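Local coordinates for protein malate synthase (Haloferax volcanii, PDB 3OYZ) that catalyses the magnesium-dependent Claisen condensation of acetyl-CoA with glyoxylate, followed by hydrolysis of the malyl-CoA intermediate to malate, in the glyoxylate cycle, at residues A[100-105]-A[117-122]; A[135-140]-A[180-185]. All blocks are in the same frame, centred on the assembly; numbering follows the deposited sequence.

Interaction 1. Residues A[100-105]-A[117-122]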
# COMPACT_ATOMS: atom_id res chain seq x y z
N GLN A 100 -1.73 15.60 32.81
CA GLN A 100 -2.37 16.31 33.94
C GLN A 100 -3.87 16.51 33.76
O GLN A 100 -4.64 16.29 34.69
CB GLN A 100 -1.75 17.69 34.16
CG GLN A 100 -0.24 17.71 34.23
CD GLN A 100 0.31 19.15 34.27
OE1 GLN A 100 0.74 19.70 33.24
NE2 GLN A 100 0.31 19.77 35.45
N HIS A 101 -4.28 16.85 32.54
CA HIS A 101 -5.71 16.93 32.22
C HIS A 101 -6.41 15.61 32.43
O HIS A 101 -7.51 15.67 32.97
CB HIS A 101 -6.03 17.60 30.86
CG HIS A 101 -5.80 19.09 30.86
ND1 HIS A 101 -5.52 19.83 29.73
CD2 HIS A 101 -5.81 19.98 31.89
CE1 HIS A 101 -5.38 21.11 30.04
NE2 HIS A 101 -5.57 21.22 31.34
N MET A 102 -5.82 14.43 32.11
CA MET A 102 -6.58 13.21 32.27
C MET A 102 -6.72 12.92 33.73
O MET A 102 -7.69 12.27 34.18
CB MET A 102 -5.86 11.92 31.73
CG MET A 102 -5.67 11.87 30.25
SD MET A 102 -4.96 10.31 29.55
CE MET A 102 -5.46 9.16 30.75
N LEU A 103 -5.65 13.28 34.44
CA LEU A 103 -5.68 13.02 35.87
C LEU A 103 -6.86 13.84 36.53
O LEU A 103 -7.61 13.30 37.35
CB LEU A 103 -4.32 13.44 36.41
CG LEU A 103 -3.96 13.11 37.87
CD1 LEU A 103 -3.95 11.61 38.21
CD2 LEU A 103 -2.64 13.80 38.24
N ASP A 104 -7.00 15.12 36.20
CA ASP A 104 -8.12 15.99 36.67
C ASP A 104 -9.48 15.44 36.29
O ASP A 104 -10.36 15.23 37.15
CB ASP A 104 -8.03 17.40 36.04
CG ASP A 104 -6.81 18.17 36.47
OD1 ASP A 104 -6.23 17.78 37.51
OD2 ASP A 104 -6.44 19.15 35.78
N ILE A 105 -9.64 15.12 35.00
CA ILE A 105 -10.90 14.61 34.49
C ILE A 105 -11.34 13.34 35.20
O ILE A 105 -12.56 13.18 35.40
CB ILE A 105 -10.89 14.50 32.96
CG1 ILE A 105 -10.75 15.91 32.40
CG2 ILE A 105 -12.10 13.77 32.44
CD1 ILE A 105 -10.29 15.97 30.92
N HIS A 117 -15.38 6.10 28.94
CA HIS A 117 -14.88 4.78 28.66
C HIS A 117 -13.36 4.80 28.34
O HIS A 117 -12.79 3.70 28.30
CB HIS A 117 -15.58 4.22 27.43
CG HIS A 117 -16.80 3.39 27.74
ND1 HIS A 117 -17.99 3.96 28.17
CD2 HIS A 117 -17.04 2.07 27.59
CE1 HIS A 117 -18.90 3.01 28.33
NE2 HIS A 117 -18.35 1.85 27.97
N GLY A 118 -12.80 5.94 27.98
CA GLY A 118 -11.34 6.01 27.68
C GLY A 118 -10.98 7.35 27.10
O GLY A 118 -11.74 8.34 27.23
N PHE A 119 -9.75 7.48 26.57
CA PHE A 119 -9.30 8.76 26.09
C PHE A 119 -8.64 8.50 24.72
O PHE A 119 -8.21 7.37 24.44
CB PHE A 119 -8.29 9.40 27.05
CG PHE A 119 -8.89 9.95 28.35
CD1 PHE A 119 -9.39 11.23 28.37
CD2 PHE A 119 -8.99 9.15 29.49
CE1 PHE A 119 -10.02 11.72 29.52
CE2 PHE A 119 -9.53 9.65 30.67
CZ PHE A 119 -10.11 10.94 30.64
N VAL A 120 -8.55 9.56 23.92
CA VAL A 120 -8.04 9.50 22.57
C VAL A 120 -6.77 10.36 22.63
O VAL A 120 -6.77 11.48 23.19
CB VAL A 120 -9.03 10.09 21.55
CG1 VAL A 120 -8.34 10.25 20.18
CG2 VAL A 120 -10.38 9.32 21.50
N ILE A 121 -5.67 9.77 22.14
CA ILE A 121 -4.33 10.35 22.10
C ILE A 121 -3.87 10.63 20.67
O ILE A 121 -3.66 9.72 19.82
CB ILE A 121 -3.31 9.40 22.87
CG1 ILE A 121 -3.88 8.95 24.22
CG2 ILE A 121 -1.87 9.97 23.02
CD1 ILE A 121 -4.22 10.10 25.25
N PRO A 122 -3.63 11.92 20.43
CA PRO A 122 -3.25 12.33 19.13
C PRO A 122 -1.71 12.31 19.00
O PRO A 122 -0.98 12.24 19.96
CB PRO A 122 -3.72 13.79 19.10
CG PRO A 122 -3.32 14.25 20.52
CD PRO A 122 -3.87 13.08 21.32
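Met-102 lies over the ring of Phe-119 where helix 92-105 packs on the outside of the TIM barrel, against strand 118-121, the next strand in the chain. The two run nearly antiparallel, 164° between their directions, as helix and strand do in a beta/alpha barrel. The tight part is a CH-pi contact: Met-102 CG sits 4.2 Å from the centroid of the Phe-119 ring, only 8° off the ring normal. Past it the thioether bends at chi3 (26°), which carries the methyl back along the same ring, so that Met-102 CE comes to 3.7 Å from Phe-119 CD2. The sulfur stands obliquely above, 4.5 Å from Met-102 SD to the Phe-119 centroid, a Met-aromatic contact. Ile-105, one helical turn on, meets the rim instead: its CG2, anti to the backbone N, lies near the ring plane. With an alanine in place of Phe-119, the Met-102 thioether and the Ile-105 methyl would probably lose their shared partner and a gap open between helix and strand. Helix 127-143 closes in through Phe-137, which touches Met-102, Phe-119 and Ile-121, while Ile-66 and Val-67 of helix 59-73 pack on Ile-105. The helix is looser where Leu-103 points away from the strand and is partly exposed, and where Asp-104 is exposed. Even the inner contact thins toward Ile-121, where Met-102 SD is 4.4 Å from Ile-121 CD1, whereas at the ring edge Ile-105 CG2 comes within 3.9 Å of Phe-119 CZ.

Interaction 2. Residues A[135-140]-A[180-185]; sequences EFFTIV and LERLFL. With K (potassium ion), chain E.
Arg-182 reaches from the 3-10 turn 180-182, which leads into strand 183-188, to helix 127-143, where its guanidinium lies against Phe-137 and Thr-138. CB points toward the helix, and CG sits between the backbone N and the carbonyl carbon. CD then meets the root of the aromatic ring, 3.7 Å from Arg-182 CD to Phe-137 CG, and a bend at chi3 (61°) lays the guanidinium against Phe-137 CB. NE passes 3.5 Å from Phe-137 CB and forms a salt bridge with Asp-134. CZ lies directly beneath the same methylene, 3.4 Å from Arg-182 CZ to Phe-137 CB, so one face of the guanidinium is covered by aliphatic carbon. NH1 turns to Leu-151 O and to the carboxylate of Glu-141. NH2 donates to Thr-138 OG1 over 3.1 Å in a bent bond (138°), the hydroxyl oxygen standing 20° out of the guanidinium plane. Bonds from all three nitrogens thus hold this buried group, and the two carboxylates probably offset its charge. The preceding residue, Glu-181, binds a potassium ion through both carboxylate oxygens, OE1 (2.7 Å from K) more closely than OE2; a water and backbone oxygens of Met-173, Lys-175 and Asn-178 also bind. The arginine, one residue after this potassium ligand, ties an outer helix to the beginning of a parallel strand in the TIM barrel.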
# COMPACT_ATOMS: atom_id res chain seq x y z
N GLU A 135 1.65 4.24 29.91
CA GLU A 135 2.08 4.36 31.30
C GLU A 135 1.28 5.48 32.05
O GLU A 135 0.94 5.26 33.18
CB GLU A 135 3.56 4.64 31.35
CG GLU A 135 4.08 4.92 32.76
CD GLU A 135 3.87 3.77 33.74
OE1 GLU A 135 3.53 2.61 33.43
OE2 GLU A 135 4.17 4.04 34.91
N PHE A 136 1.03 6.61 31.42
CA PHE A 136 0.14 7.62 32.02
C PHE A 136 -1.27 7.12 32.30
O PHE A 136 -1.82 7.43 33.35
CB PHE A 136 0.13 8.88 31.17
CG PHE A 136 1.42 9.62 31.23
CD1 PHE A 136 1.99 9.91 32.47
CD2 PHE A 136 2.02 10.11 30.08
CE1 PHE A 136 3.16 10.70 32.54
CE2 PHE A 136 3.21 10.89 30.14
CZ PHE A 136 3.77 11.16 31.37
N PHE A 137 -1.85 6.31 31.41
CA PHE A 137 -3.16 5.74 31.68
C PHE A 137 -3.07 4.88 32.95
O PHE A 137 -3.97 4.92 33.83
CB PHE A 137 -3.67 4.81 30.54
CG PHE A 137 -4.31 5.49 29.40
CD1 PHE A 137 -5.71 5.45 29.25
CD2 PHE A 137 -3.55 6.21 28.49
CE1 PHE A 137 -6.28 6.11 28.19
CE2 PHE A 137 -4.09 6.87 27.43
CZ PHE A 137 -5.49 6.80 27.25
N THR A 138 -2.04 4.03 33.03
CA THR A 138 -1.87 3.17 34.19
C THR A 138 -1.73 4.03 35.49
O THR A 138 -2.31 3.69 36.54
CB THR A 138 -0.64 2.25 33.98
OG1 THR A 138 -0.93 1.43 32.84
CG2 THR A 138 -0.50 1.32 35.19
N ILE A 139 -0.89 5.03 35.44
CA ILE A 139 -0.75 5.91 36.63
C ILE A 139 -2.09 6.56 37.04
O ILE A 139 -2.44 6.49 38.22
CB ILE A 139 0.34 6.94 36.40
CG1 ILE A 139 1.72 6.23 36.57
CG2 ILE A 139 0.26 8.12 37.42
CD1 ILE A 139 2.83 7.06 35.91
N VAL A 140 -2.81 7.18 36.11
CA VAL A 140 -4.16 7.73 36.35
C VAL A 140 -5.09 6.75 37.01
O VAL A 140 -5.69 7.10 38.06
CB VAL A 140 -4.77 8.28 35.05
CG1 VAL A 140 -6.26 8.49 35.22
CG2 VAL A 140 -4.00 9.49 34.60
N LEU A 180 -0.95 -2.14 27.14
CA LEU A 180 -1.46 -1.73 25.83
C LEU A 180 -2.55 -2.64 25.36
O LEU A 180 -3.14 -2.33 24.35
CB LEU A 180 -0.33 -1.66 24.74
CG LEU A 180 0.51 -0.37 24.89
CD1 LEU A 180 1.78 -0.68 24.02
CD2 LEU A 180 -0.24 0.84 24.31
N GLU A 181 -2.94 -3.68 26.09
CA GLU A 181 -4.22 -4.35 25.78
C GLU A 181 -5.40 -3.39 25.93
O GLU A 181 -6.45 -3.65 25.37
CB GLU A 181 -4.53 -5.44 26.84
CG GLU A 181 -3.61 -6.57 26.73
CD GLU A 181 -2.40 -6.48 27.68
OE1 GLU A 181 -1.92 -5.39 28.14
OE2 GLU A 181 -1.89 -7.61 27.89
N ARG A 182 -5.23 -2.23 26.58
CA ARG A 182 -6.32 -1.20 26.62
C ARG A 182 -6.63 -0.49 25.29
O ARG A 182 -7.63 0.26 25.16
CB ARG A 182 -5.92 -0.12 27.68
CG ARG A 182 -4.74 0.83 27.22
CD ARG A 182 -4.23 1.97 28.12
NE ARG A 182 -3.70 1.53 29.41
CZ ARG A 182 -4.36 1.46 30.56
NH1 ARG A 182 -5.66 1.71 30.60
NH2 ARG A 182 -3.75 1.12 31.68
N LEU A 183 -5.79 -0.72 24.27
CA LEU A 183 -6.01 -0.13 22.97
C LEU A 183 -7.36 -0.52 22.38
O LEU A 183 -7.74 -1.69 22.41
CB LEU A 183 -4.97 -0.55 21.89
CG LEU A 183 -3.64 0.20 22.14
CD1 LEU A 183 -2.46 -0.47 21.30
CD2 LEU A 183 -3.80 1.66 21.54
N PHE A 184 -8.02 0.50 21.83
CA PHE A 184 -9.41 0.37 21.33
C PHE A 184 -9.44 0.82 19.88
O PHE A 184 -9.49 -0.04 19.01
CB PHE A 184 -10.38 1.18 22.23
CG PHE A 184 -11.83 1.14 21.74
CD1 PHE A 184 -12.32 0.03 21.08
CD2 PHE A 184 -12.66 2.26 21.92
CE1 PHE A 184 -13.64 -0.03 20.54
CE2 PHE A 184 -13.99 2.22 21.39
CZ PHE A 184 -14.47 1.10 20.72
N LEU A 185 -9.39 2.11 19.58
CA LEU A 185 -9.54 2.47 18.18
C LEU A 185 -8.17 2.95 17.64
O LEU A 185 -7.37 3.62 18.35
CB LEU A 185 -10.48 3.69 17.97
CG LEU A 185 -11.86 3.51 18.65
CD1 LEU A 185 -12.62 4.83 18.56
CD2 LEU A 185 -12.60 2.50 17.78
K K E . 0.73 -5.88 27.86
O HOH W 1 0.14 -7.79 29.69

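Read from the N terminus, helix 92-105 leads through a connection without helix or strand to strand 118-121, and interaction 1 closes that short loop. Strand 118-121 is followed directly by helix 127-143, from which interaction 2 spans 39 intervening residues, including strand 152-157, to residues 180-185. The two contacts therefore stand in series, neither nesting nor crossing. In space their centres are about 10 Å apart, joined by Phe-137, whose CZ is 3.8 Å from Phe-119 CB and whose CD1 is 4.0 Å from Met-102 CE. Together they tie two neighbouring outer helices to strands 118-121 and 183-188, which flank strand 152-157 in the barrel sheet.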